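Local coordinates for reticulocyte binding protein (Streptococcus agalactiae COH1, PDB 3FAW) that is a cell-wall-anchored, secreted pullulanase that probably hydrolyses alpha-1,6 linkages in pullulan and related alpha-glucans, at residues Y664-S667 with D668-H672. Sequence-based numbering, arbitrary orientation.
Sequences YDSS and DAINH. With CA (calcium ion), chain D.
Ser667 gives a worked example of helix capping: as N-cap of the short helix 668-671, its OG accepts a weak bond from Ile670 N at 3.4 Å. A chi1 of 66° puts OG on the side that faces the first helical turn, beside Ala669 CB. The firmer link is the backbone bond from Asn671 N to Ser667 O (2.9 Å), which closes the turn; Ile670 N leans weakly on the same oxygen. The amide of Asn671 reaches back to the incoming chain, where ND2 makes a weak, bent bond to Ser666 O (3.2 Å, 131° at the hydrogen), while OD1 is held by Ser663 OG. Ser666 CB packs against Ile670 CG2 at 3.7 Å, and both side chains rest on Ile660 of strand 658-660. Farther out, Asp668 OD2 forms a salt bridge with Arg276, and Ser667 OG is also hydrogen-bonded to Ala334 O. Loop and helix pack on residues 332-342, in the loop after strand 312-315 of the parallel eight-stranded TIM barrel. Just upstream lies a calcium site completed by the carbonyl oxygens of Asn340 and Tyr342 and four waters; Asp665 OD1 binds the calcium at 2.4 Å, and one coordinating water donates to Tyr664 O at 2.7 Å.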
loop_
_atom_site.group_PDB
_atom_site.type_symbol
_atom_site.label_atom_id
_atom_site.label_comp_id
_atom_site.label_asym_id
_atom_site.label_seq_id
_atom_site.Cartn_x
_atom_site.Cartn_y
_atom_site.Cartn_z
ATOM N N TYR A 664 -11.316 8.759 1.298
ATOM C CA TYR A 664 -11.513 7.323 1.519
ATOM C C TYR A 664 -12.991 6.916 1.622
ATOM O O TYR A 664 -13.341 5.790 1.275
ATOM C CB TYR A 664 -10.754 6.865 2.774
ATOM C CG TYR A 664 -11.499 7.056 4.085
ATOM C CD1 TYR A 664 -11.955 5.961 4.813
ATOM C CD2 TYR A 664 -11.751 8.330 4.593
ATOM C CE1 TYR A 664 -12.637 6.124 6.013
ATOM C CE2 TYR A 664 -12.435 8.504 5.795
ATOM C CZ TYR A 664 -12.874 7.397 6.499
ATOM O OH TYR A 664 -13.549 7.556 7.691
ATOM N N ASP A 665 -13.839 7.833 2.097
ATOM C CA ASP A 665 -15.275 7.582 2.307
ATOM C C ASP A 665 -16.129 8.628 1.552
ATOM O O ASP A 665 -17.235 8.975 1.976
ATOM C CB ASP A 665 -15.580 7.612 3.818
ATOM C CG ASP A 665 -16.910 6.951 4.187
ATOM O OD1 ASP A 665 -17.376 6.038 3.469
ATOM O OD2 ASP A 665 -17.490 7.338 5.225
ATOM N N SER A 666 -15.600 9.116 0.430
ATOM C CA SER A 666 -16.262 10.136 -0.380
ATOM C C SER A 666 -17.005 9.490 -1.540
ATOM O O SER A 666 -16.730 8.346 -1.911
ATOM C CB SER A 666 -15.248 11.146 -0.926
ATOM O OG SER A 666 -14.716 11.962 0.103
ATOM N N SER A 667 -17.935 10.245 -2.119
ATOM C CA SER A 667 -18.784 9.745 -3.197
ATOM C C SER A 667 -18.026 9.565 -4.507
ATOM O O SER A 667 -16.888 10.024 -4.654
ATOM C CB SER A 667 -19.948 10.703 -3.432
ATOM O OG SER A 667 -19.477 11.949 -3.918
ATOM N N ASP A 668 -18.677 8.901 -5.458
ATOM C CA ASP A 668 -18.169 8.814 -6.826
ATOM C C ASP A 668 -18.057 10.188 -7.474
ATOM O O ASP A 668 -17.168 10.408 -8.294
ATOM C CB ASP A 668 -19.063 7.920 -7.683
ATOM C CG ASP A 668 -18.962 6.461 -7.299
ATOM O OD1 ASP A 668 -17.830 5.968 -7.114
ATOM O OD2 ASP A 668 -20.016 5.810 -7.181
ATOM N N ALA A 669 -18.955 11.103 -7.106
ATOM C CA ALA A 669 -18.889 12.496 -7.577
ATOM C C ALA A 669 -17.528 13.129 -7.257
ATOM O O ALA A 669 -16.950 13.837 -8.085
ATOM C CB ALA A 669 -20.009 13.314 -6.954
ATOM N N ILE A 670 -17.027 12.864 -6.051
ATOM C CA ILE A 670 -15.707 13.328 -5.629
ATOM C C ILE A 670 -14.584 12.513 -6.268
ATOM O O ILE A 670 -13.604 13.078 -6.749
ATOM C CB ILE A 670 -15.551 13.246 -4.086
ATOM C CG1 ILE A 670 -16.380 14.337 -3.401
ATOM C CG2 ILE A 670 -14.080 13.363 -3.682
ATOM C CD1 ILE A 670 -15.811 15.739 -3.568
ATOM N N ASN A 671 -14.743 11.190 -6.275
ATOM C CA ASN A 671 -13.633 10.265 -6.541
ATOM C C ASN A 671 -13.415 9.834 -7.996
ATOM O O ASN A 671 -12.392 9.218 -8.300
ATOM C CB ASN A 671 -13.785 9.009 -5.666
ATOM C CG ASN A 671 -13.258 9.206 -4.258
ATOM O OD1 ASN A 671 -12.040 9.717 -4.151
ATOM N ND2 ASN A 671 -13.937 8.899 -3.279
ATOM N N HIS A 672 -14.349 10.147 -8.892
ATOM C CA HIS A 672 -14.259 9.651 -10.269
ATOM C C HIS A 672 -13.129 10.308 -11.070
ATOM O O HIS A 672 -12.807 11.481 -10.875
ATOM C CB HIS A 672 -15.603 9.784 -11.014
ATOM C CG HIS A 672 -15.959 11.185 -11.409
ATOM N ND1 HIS A 672 -15.675 11.701 -12.655
ATOM C CD2 HIS A 672 -16.595 12.172 -10.732
ATOM C CE1 HIS A 672 -16.106 12.949 -12.723
ATOM N NE2 HIS A 672 -16.670 13.259 -11.570
HETATM CA CA CA D . -17.202 3.772 2.797
HETATM O O HOH W 1 -14.852 4.312 2.903
HETATM O O HOH W 2 -17.746 1.449 2.168
HETATM O O HOH W 3 -19.404 3.636 4.361
HETATM O O HOH W 4 -16.489 2.420 4.849
#